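PDB 2DVZ: putative exported protein from Bordetella pertussis, which binds glutamate and probably acts as the periplasmic solute receptor of a tripartite tricarboxylate-type transporter. Local coordinates for residues L137-T151 / T166-S178. Residues are numbered along the deposited sequence; the frame is centred on the assembly and turned at random.
Sequences LKKNPGKYSYGSSGT and TGTDIVHVPYKGS. With GLU (glutamic acid), chain G.
S148 OG meets the edge of the H172 imidazole on the face of the parallel strand pair 145-148/171-174 that also carries Y146. S148 OG and H172 NE2 are 2.5 Å apart, a hydrogen bond in which either could be the donor, its shortness to be read with caution at this resolution. S148 holds OG between its backbone N and carbonyl carbon (chi1 78°), where the same oxygen also accepts from G150 N at 3.2 Å, an ST turn. The far nitrogen, H172 ND1, has a weak bond to a water that also touches T151 OG1, and H156 of helix 154-166 stacks on the ring. Y146 has a similar first torsion (chi1 77°), which carries its ring over H172: H172 CA lies over one face of the phenol, 3.9 Å from the centroid, while Y146 OH reaches E160 on that helix. Further back, I170 sets CG1 against Y146 CD2 and CG2 against L137 CD2, the latter 3.8 Å apart. Beyond P141, G142 N donates to D169 O at 2.9 Å, and a water joins that oxygen to N140 O and Y144 N. This beta-alpha-beta unit, with its helix 154-166 crossover, places the segments just beyond both strands at the ligand, which T33 and S85 also hold: S149 OG accepts from glutamate N (2.6 Å), and S178 N, at the start of helix 178-187, donates to its OE2 (2.9 Å). Complementary partners thus meet the ligand's amino group and side-chain carboxylate.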
# COMPACT_ATOMS: atom_id res chain seq x y z
N LEU A 137 9.47 -23.55 4.29
CA LEU A 137 10.51 -22.57 3.88
C LEU A 137 11.86 -22.85 4.53
O LEU A 137 12.89 -22.62 3.92
CB LEU A 137 10.08 -21.14 4.23
CG LEU A 137 8.83 -20.54 3.57
CD1 LEU A 137 8.68 -19.10 4.05
CD2 LEU A 137 8.91 -20.59 2.02
N LYS A 138 11.84 -23.35 5.76
CA LYS A 138 13.04 -23.65 6.51
C LYS A 138 13.76 -24.85 5.94
O LYS A 138 15.01 -24.89 5.98
CB LYS A 138 12.74 -23.84 8.00
CG LYS A 138 12.62 -22.50 8.71
CD LYS A 138 12.05 -22.63 10.12
CE LYS A 138 11.81 -21.23 10.74
NZ LYS A 138 11.13 -21.34 12.08
N LYS A 139 12.98 -25.79 5.39
CA LYS A 139 13.53 -26.99 4.74
C LYS A 139 14.10 -26.70 3.36
O LYS A 139 14.75 -27.55 2.79
CB LYS A 139 12.47 -28.09 4.65
CG LYS A 139 12.22 -28.82 5.98
CD LYS A 139 10.95 -29.60 5.96
CE LYS A 139 10.66 -30.18 7.34
NZ LYS A 139 11.78 -30.99 7.94
N ASN A 140 13.87 -25.50 2.83
CA ASN A 140 14.24 -25.18 1.48
C ASN A 140 14.80 -23.75 1.37
O ASN A 140 14.29 -22.97 0.58
CB ASN A 140 13.02 -25.34 0.56
CG ASN A 140 12.48 -26.76 0.53
OD1 ASN A 140 13.05 -27.62 -0.16
ND2 ASN A 140 11.37 -27.02 1.25
N PRO A 141 15.84 -23.41 2.17
CA PRO A 141 16.33 -22.02 2.11
C PRO A 141 16.79 -21.67 0.71
O PRO A 141 17.52 -22.45 0.09
CB PRO A 141 17.53 -22.01 3.09
CG PRO A 141 17.92 -23.46 3.24
CD PRO A 141 16.63 -24.21 3.12
N GLY A 142 16.36 -20.52 0.21
CA GLY A 142 16.83 -20.02 -1.06
C GLY A 142 16.07 -20.54 -2.26
O GLY A 142 16.34 -20.09 -3.39
N LYS A 143 15.13 -21.45 -2.05
CA LYS A 143 14.46 -22.15 -3.17
C LYS A 143 13.13 -21.56 -3.60
O LYS A 143 12.69 -21.73 -4.76
CB LYS A 143 14.26 -23.61 -2.80
CG LYS A 143 15.59 -24.38 -2.84
CD LYS A 143 15.48 -25.76 -2.28
CE LYS A 143 15.40 -26.74 -3.39
NZ LYS A 143 15.61 -28.08 -2.77
N TYR A 144 12.45 -20.87 -2.69
CA TYR A 144 11.18 -20.23 -3.03
C TYR A 144 11.46 -18.77 -3.32
O TYR A 144 12.42 -18.18 -2.78
CB TYR A 144 10.18 -20.36 -1.87
CG TYR A 144 9.54 -21.74 -1.76
CD1 TYR A 144 8.46 -22.08 -2.57
CD2 TYR A 144 10.03 -22.71 -0.88
CE1 TYR A 144 7.86 -23.33 -2.51
CE2 TYR A 144 9.45 -23.97 -0.82
CZ TYR A 144 8.35 -24.27 -1.64
OH TYR A 144 7.70 -25.49 -1.60
N SER A 145 10.61 -18.19 -4.15
CA SER A 145 10.68 -16.77 -4.40
C SER A 145 9.33 -16.08 -4.13
O SER A 145 8.25 -16.70 -4.10
CB SER A 145 11.09 -16.55 -5.84
OG SER A 145 10.02 -17.00 -6.66
N TYR A 146 9.43 -14.77 -3.92
CA TYR A 146 8.28 -13.97 -3.58
C TYR A 146 8.31 -12.72 -4.42
O TYR A 146 9.39 -12.23 -4.76
CB TYR A 146 8.27 -13.62 -2.08
CG TYR A 146 9.22 -12.52 -1.60
CD1 TYR A 146 8.81 -11.16 -1.54
CD2 TYR A 146 10.50 -12.84 -1.12
CE1 TYR A 146 9.67 -10.16 -1.05
CE2 TYR A 146 11.36 -11.85 -0.63
CZ TYR A 146 10.94 -10.51 -0.58
OH TYR A 146 11.81 -9.55 -0.07
N GLY A 147 7.12 -12.23 -4.73
CA GLY A 147 6.93 -11.02 -5.46
C GLY A 147 6.58 -9.88 -4.54
O GLY A 147 6.02 -10.07 -3.45
N SER A 148 6.99 -8.68 -4.98
CA SER A 148 6.68 -7.42 -4.35
C SER A 148 6.21 -6.40 -5.42
O SER A 148 6.19 -6.68 -6.64
CB SER A 148 7.91 -6.90 -3.61
OG SER A 148 8.84 -6.31 -4.52
N SER A 149 5.83 -5.22 -4.94
CA SER A 149 5.40 -4.11 -5.80
C SER A 149 6.57 -3.20 -6.17
O SER A 149 6.33 -2.17 -6.77
CB SER A 149 4.37 -3.27 -5.06
OG SER A 149 4.96 -2.67 -3.89
N GLY A 150 7.79 -3.53 -5.75
CA GLY A 150 8.98 -2.78 -6.14
C GLY A 150 10.10 -2.78 -5.11
O GLY A 150 9.86 -2.87 -3.89
N THR A 151 11.33 -2.62 -5.61
CA THR A 151 12.53 -2.71 -4.79
C THR A 151 12.59 -1.80 -3.57
O THR A 151 13.17 -2.19 -2.53
CB THR A 151 13.80 -2.53 -5.63
OG1 THR A 151 13.87 -3.62 -6.56
CG2 THR A 151 15.07 -2.51 -4.73
N THR A 166 11.56 -14.55 10.94
CA THR A 166 11.21 -15.96 10.92
C THR A 166 12.44 -16.80 10.64
O THR A 166 12.40 -17.99 10.78
CB THR A 166 10.07 -16.32 9.89
OG1 THR A 166 10.50 -16.01 8.56
CG2 THR A 166 8.78 -15.55 10.16
N GLY A 167 13.56 -16.20 10.27
CA GLY A 167 14.73 -17.01 9.92
C GLY A 167 14.49 -17.83 8.65
O GLY A 167 14.80 -19.03 8.60
N THR A 168 13.92 -17.19 7.64
CA THR A 168 13.72 -17.84 6.36
C THR A 168 14.53 -17.12 5.29
O THR A 168 15.04 -16.02 5.54
CB THR A 168 12.22 -17.96 6.01
OG1 THR A 168 11.61 -16.68 6.10
CG2 THR A 168 11.48 -18.95 6.99
N ASP A 169 14.67 -17.77 4.13
CA ASP A 169 15.50 -17.29 3.02
C ASP A 169 14.68 -17.58 1.79
O ASP A 169 14.45 -18.73 1.42
CB ASP A 169 16.85 -18.02 2.99
CG ASP A 169 17.69 -17.74 1.73
OD1 ASP A 169 17.24 -17.08 0.76
OD2 ASP A 169 18.85 -18.22 1.70
N ILE A 170 14.22 -16.50 1.17
CA ILE A 170 13.29 -16.55 0.06
C ILE A 170 13.71 -15.42 -0.82
O ILE A 170 14.25 -14.41 -0.31
CB ILE A 170 11.76 -16.51 0.50
CG1 ILE A 170 11.48 -15.48 1.60
CG2 ILE A 170 11.39 -17.80 1.18
CD1 ILE A 170 10.06 -15.66 2.32
N VAL A 171 13.53 -15.60 -2.12
CA VAL A 171 14.13 -14.71 -3.11
C VAL A 171 13.15 -13.67 -3.62
O VAL A 171 12.09 -13.99 -4.15
CB VAL A 171 14.78 -15.49 -4.31
CG1 VAL A 171 15.38 -14.50 -5.32
CG2 VAL A 171 15.87 -16.43 -3.79
N HIS A 172 13.55 -12.41 -3.49
CA HIS A 172 12.75 -11.28 -3.89
C HIS A 172 12.68 -11.12 -5.39
O HIS A 172 13.69 -11.10 -6.06
CB HIS A 172 13.30 -10.00 -3.27
CG HIS A 172 12.57 -8.77 -3.71
ND1 HIS A 172 13.23 -7.64 -4.15
CD2 HIS A 172 11.24 -8.50 -3.80
CE1 HIS A 172 12.34 -6.71 -4.47
NE2 HIS A 172 11.13 -7.21 -4.27
N VAL A 173 11.47 -11.03 -5.92
CA VAL A 173 11.28 -10.66 -7.30
C VAL A 173 10.37 -9.43 -7.32
O VAL A 173 9.15 -9.55 -7.05
CB VAL A 173 10.63 -11.78 -8.16
CG1 VAL A 173 10.52 -11.29 -9.63
CG2 VAL A 173 11.43 -13.12 -8.05
N PRO A 174 10.95 -8.26 -7.65
CA PRO A 174 10.15 -7.02 -7.75
C PRO A 174 9.27 -6.96 -8.99
O PRO A 174 9.65 -7.47 -10.02
CB PRO A 174 11.20 -5.91 -7.85
CG PRO A 174 12.49 -6.62 -8.42
CD PRO A 174 12.40 -8.07 -7.94
N TYR A 175 8.13 -6.29 -8.89
CA TYR A 175 7.29 -6.01 -10.03
C TYR A 175 7.03 -4.52 -10.05
O TYR A 175 7.35 -3.82 -9.09
CB TYR A 175 5.96 -6.82 -9.95
CG TYR A 175 6.17 -8.31 -10.12
CD1 TYR A 175 5.94 -8.93 -11.35
CD2 TYR A 175 6.66 -9.10 -9.05
CE1 TYR A 175 6.17 -10.30 -11.53
CE2 TYR A 175 6.88 -10.47 -9.21
CZ TYR A 175 6.63 -11.07 -10.45
OH TYR A 175 6.84 -12.44 -10.62
N LYS A 176 6.44 -4.05 -11.14
CA LYS A 176 6.03 -2.62 -11.29
C LYS A 176 4.82 -2.15 -10.38
O LYS A 176 4.43 -0.91 -10.30
CB LYS A 176 5.81 -2.32 -12.78
CG LYS A 176 6.04 -0.87 -13.16
CD LYS A 176 6.02 -0.72 -14.67
CE LYS A 176 6.16 0.72 -15.04
NZ LYS A 176 6.97 0.91 -16.27
N GLY A 177 4.31 -3.13 -9.65
CA GLY A 177 3.32 -2.95 -8.62
C GLY A 177 2.78 -4.35 -8.35
O GLY A 177 3.16 -5.28 -9.03
N SER A 178 1.89 -4.49 -7.37
CA SER A 178 1.28 -5.76 -7.01
C SER A 178 0.37 -6.34 -8.11
O SER A 178 0.20 -7.57 -8.19
CB SER A 178 0.52 -5.61 -5.72
OG SER A 178 1.44 -5.29 -4.69
N GLU G . 3.23 -1.42 -2.33
CA GLU G . 2.33 -0.26 -2.47
C GLU G . 2.02 0.38 -1.13
O GLU G . 0.89 0.44 -0.63
CB GLU G . 1.09 -0.63 -3.27
CG GLU G . 1.43 -1.46 -4.52
CD GLU G . 0.47 -1.27 -5.67
OE1 GLU G . -0.46 -0.45 -5.49
OE2 GLU G . 0.66 -1.91 -6.76
OXT GLU G . 2.95 0.94 -0.52
O HOH W 1 14.44 -20.69 4.58
O HOH W 2 10.48 -18.93 13.08
O HOH W 3 13.00 -20.66 0.40
O HOH W 4 15.22 -6.02 -5.66